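Local coordinates for protein proliferating cell nuclear antigen (Entamoeba histolytica, PDB 3P91) that probably serves as a ring-shaped processivity factor that encircles DNA and keeps DNA polymerase delta on its template during replication, at residues C44-S48 with H49-V53; I200-N203 with K204-T207. One frame throughout, in Å; residues are numbered along the deposited sequence.

Interaction 1: C44-S48 with H49-V53; sequences CMDNS and HVSLV
Asp46 reaches across to Val50 and Ser51 with a single carboxylate oxygen, fastening a beta hairpin of the N-terminal PCNA domain. Its OD2 accepts from Val50 N at 2.6 Å and from Ser51 N at 3.0 Å. Val50 N uses the syn lone pair and the bond is nearly straight, 169° at the hydrogen; Ser51 N comes in from above the carboxylate plane. CG of Asp46 lies between the backbone N and the carbonyl carbon (chi1 78°), and this swings the carboxylate toward the N-H groups of Val50 and Ser51, on the chain that returns from the type I turn Asp46-His49.

The carbonyl of Asp46 is used twice as well. His49 N closes the turn on Asp46 O at 3.0 Å, and His49 ND1 reaches the same oxygen at 3.2 Å, with the oxygen in the imidazole plane. The second bond fixes the rotation of the ring, which presents a face to Met45. Bent at chi3 (-58°), the methionine brings its methyl over that face, CE 3.4 Å from the centroid of the His49 ring, in a CH-pi contact.

Farther out, Gln214 of helix 212-218 hydrogen-bonds Ser51 OG and, weakly, Asp46 OD1, so one second-shell side chain touches both the acid and a residue that it grips. Beyond the turn, strands 39-45 and 52-57 run antiparallel: Met45 and Leu52 form a non-hydrogen-bonded pair, with Met45 CG 3.9 Å from Leu52 CD2. Cys44 and Val53 follow as a hydrogen-bonded pair, in which Val53 N lies 2.7 Å from Cys44 O.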
# COMPACT_ATOMS: atom_id res chain seq x y z
N CYS A 44 17.98 1.32 28.69
CA CYS A 44 17.98 2.76 28.52
C CYS A 44 16.55 3.26 28.54
O CYS A 44 15.60 2.48 28.43
CB CYS A 44 18.62 3.12 27.19
SG CYS A 44 17.66 2.54 25.79
N MET A 45 16.41 4.58 28.67
CA MET A 45 15.11 5.24 28.62
C MET A 45 14.66 5.42 27.20
O MET A 45 15.48 5.49 26.29
CB MET A 45 15.18 6.61 29.29
CG MET A 45 15.54 6.54 30.76
SD MET A 45 15.37 8.13 31.56
CE MET A 45 16.48 9.12 30.59
N ASP A 46 13.35 5.48 27.01
CA ASP A 46 12.79 5.76 25.69
C ASP A 46 13.19 7.16 25.26
O ASP A 46 13.76 7.92 26.04
CB ASP A 46 11.27 5.67 25.74
CG ASP A 46 10.63 6.89 26.35
OD1 ASP A 46 9.67 7.41 25.76
OD2 ASP A 46 11.09 7.35 27.41
N ASN A 47 12.87 7.50 24.02
CA ASN A 47 13.10 8.84 23.49
C ASN A 47 12.64 9.98 24.40
O ASN A 47 13.34 10.97 24.56
CB ASN A 47 12.42 8.98 22.13
CG ASN A 47 13.26 8.44 21.00
OD1 ASN A 47 14.47 8.64 20.96
ND2 ASN A 47 12.62 7.74 20.07
N SER A 48 11.45 9.83 24.97
CA SER A 48 10.85 10.88 25.79
C SER A 48 11.36 10.91 27.22
O SER A 48 10.95 11.77 28.00
CB SER A 48 9.34 10.74 25.80
OG SER A 48 8.84 10.78 24.49
N HIS A 49 12.24 9.97 27.57
CA HIS A 49 12.73 9.90 28.93
C HIS A 49 11.53 9.77 29.84
O HIS A 49 11.38 10.52 30.79
CB HIS A 49 13.50 11.17 29.27
CG HIS A 49 14.82 11.25 28.59
ND1 HIS A 49 15.20 10.38 27.59
CD2 HIS A 49 15.86 12.10 28.76
CE1 HIS A 49 16.41 10.68 27.18
NE2 HIS A 49 16.84 11.72 27.87
N VAL A 50 10.69 8.80 29.52
CA VAL A 50 9.43 8.61 30.22
C VAL A 50 9.34 7.17 30.68
O VAL A 50 8.67 6.85 31.67
CB VAL A 50 8.24 8.93 29.29
CG1 VAL A 50 7.04 8.09 29.66
CG2 VAL A 50 7.91 10.41 29.34
N SER A 51 10.02 6.29 29.96
CA SER A 51 9.95 4.87 30.23
C SER A 51 11.31 4.22 30.08
O SER A 51 12.30 4.88 29.77
CB SER A 51 8.96 4.20 29.28
OG SER A 51 9.41 4.31 27.94
N LEU A 52 11.33 2.91 30.27
CA LEU A 52 12.57 2.17 30.29
C LEU A 52 12.44 1.03 29.31
O LEU A 52 11.39 0.38 29.24
CB LEU A 52 12.80 1.61 31.69
CG LEU A 52 14.17 1.62 32.36
CD1 LEU A 52 15.01 0.39 31.98
CD2 LEU A 52 14.90 2.91 32.05
N VAL A 53 13.50 0.80 28.54
CA VAL A 53 13.59 -0.36 27.67
C VAL A 53 14.66 -1.30 28.20
O VAL A 53 15.71 -0.85 28.63
CB VAL A 53 13.96 0.03 26.22
CG1 VAL A 53 13.81 -1.16 25.30
CG2 VAL A 53 13.12 1.20 25.75

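Interaction 2: I200-N203 with K204-T207; sequences IEHN and KDVT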
# COMPACT_ATOMS: atom_id res chain seq x y z
N ILE A 200 -4.91 -15.04 32.89
CA ILE A 200 -4.77 -14.11 34.00
C ILE A 200 -4.24 -14.82 35.25
O ILE A 200 -4.84 -15.78 35.73
CB ILE A 200 -6.09 -13.42 34.36
CG1 ILE A 200 -6.67 -12.68 33.15
CG2 ILE A 200 -5.88 -12.44 35.51
CD1 ILE A 200 -8.02 -12.02 33.43
N GLU A 201 -3.09 -14.35 35.73
CA GLU A 201 -2.57 -14.74 37.03
C GLU A 201 -2.92 -13.62 37.98
O GLU A 201 -2.33 -12.54 37.93
CB GLU A 201 -1.06 -14.93 36.98
N HIS A 202 -3.91 -13.86 38.84
CA HIS A 202 -4.49 -12.79 39.63
C HIS A 202 -4.33 -13.04 41.12
O HIS A 202 -4.45 -14.17 41.61
CB HIS A 202 -5.96 -12.63 39.26
CG HIS A 202 -6.71 -11.63 40.10
ND1 HIS A 202 -7.20 -11.93 41.35
CD2 HIS A 202 -7.08 -10.35 39.85
CE1 HIS A 202 -7.83 -10.87 41.84
NE2 HIS A 202 -7.77 -9.90 40.95
N ASN A 203 -4.03 -11.97 41.85
CA ASN A 203 -4.07 -12.03 43.29
C ASN A 203 -4.71 -10.78 43.89
O ASN A 203 -5.18 -10.81 45.02
CB ASN A 203 -2.67 -12.30 43.86
CG ASN A 203 -1.63 -11.38 43.29
OD1 ASN A 203 -1.84 -10.17 43.20
ND2 ASN A 203 -0.49 -11.95 42.89
N LYS A 204 -4.76 -9.68 43.13
CA LYS A 204 -5.45 -8.48 43.60
C LYS A 204 -5.98 -7.60 42.46
O LYS A 204 -5.24 -7.24 41.55
CB LYS A 204 -4.54 -7.65 44.50
CG LYS A 204 -5.18 -6.37 45.00
CD LYS A 204 -4.17 -5.50 45.72
CE LYS A 204 -3.55 -6.23 46.91
NZ LYS A 204 -2.44 -5.45 47.52
N ASP A 205 -7.27 -7.26 42.52
CA ASP A 205 -7.87 -6.38 41.52
C ASP A 205 -7.05 -5.11 41.36
O ASP A 205 -6.54 -4.56 42.34
CB ASP A 205 -9.30 -6.03 41.90
CG ASP A 205 -10.25 -7.19 41.71
OD1 ASP A 205 -11.47 -6.99 41.86
OD2 ASP A 205 -9.78 -8.31 41.42
N VAL A 206 -6.92 -4.63 40.13
CA VAL A 206 -6.04 -3.51 39.90
C VAL A 206 -6.43 -2.76 38.64
O VAL A 206 -6.81 -3.36 37.63
CB VAL A 206 -4.58 -3.99 39.82
CG1 VAL A 206 -4.46 -5.18 38.89
CG2 VAL A 206 -3.66 -2.87 39.41
N THR A 207 -6.36 -1.43 38.71
CA THR A 207 -6.63 -0.57 37.56
C THR A 207 -5.64 0.57 37.56
O THR A 207 -5.28 1.07 38.62
CB THR A 207 -8.05 0.03 37.63
OG1 THR A 207 -9.00 -0.97 38.01
CG2 THR A 207 -8.44 0.63 36.28
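His202 and Asp205 meet across a short connection between two beta-sheets of the C-terminal PCNA domain, in a histidine-carboxylate hydrogen bond. The chain leaves strand 199-202, at one edge of the nine-stranded sheet, and after three residues enters strand 206-211, an outer strand of the four-stranded sheet. The tight part of the contact lies on the inner side of this bend. There His202 NE2 donates to Asp205 OD2 at 2.6 Å, a short but bent bond with 136° at the hydrogen. The oxygen is met nearly along its C-O axis and sits 23° out of the imidazole plane, while ring and carboxylate planes are turned 67° against each other. Such a close carboxylate would be expected to favour a protonated imidazole, though the charge is not seen.

The first torsion of His202 helps to make this meeting possible: it carries CG anti to its own N, which extends the ring forward over the backbone of the bend. Asp205, with CG beside its own backbone N, brings its acid to the ring's NE2 end. Over one face of the ring, Lys204 N stands 3.5 Å from its plane, offset toward the rim, and Lys204 C comes within 3.3 Å of His202 NE2.

The outer side is looser. The Lys204 side chain leaves the bend on the side remote from the ring, and its NZ makes a long, weak ion pair with Asp138. Backbone bonds from Asn203 and Lys204 to Asp138 tie the link down more firmly, and Ile200 and Val206, flanking it, both touch Cys167. Asp205 is exposed and His202 partly so, and Asp205 OD2 is 3.2 Å from His202 CE1.

In the fold
Both contacts are local and meet the same nine-stranded sheet, but in different places: interaction 1 is a hairpin between neighbouring strands of it, whereas interaction 2 leads from its edge strand 199-202 into another sheet. Their centres lie 26 Å apart, with about 17 Å between nearest atoms, and they belong to different domains of the PCNA chain. Interaction 1 is partly buried, its centre 12 Å from that of the chain, and one oxygen of its acid grips two backbone N-H groups. Interaction 2 lies at the surface, its centre 24 Å from that of the chain, where the acid instead pairs with a side chain. The histidines differ too: one bonds to a backbone carbonyl, the other to a carboxylate.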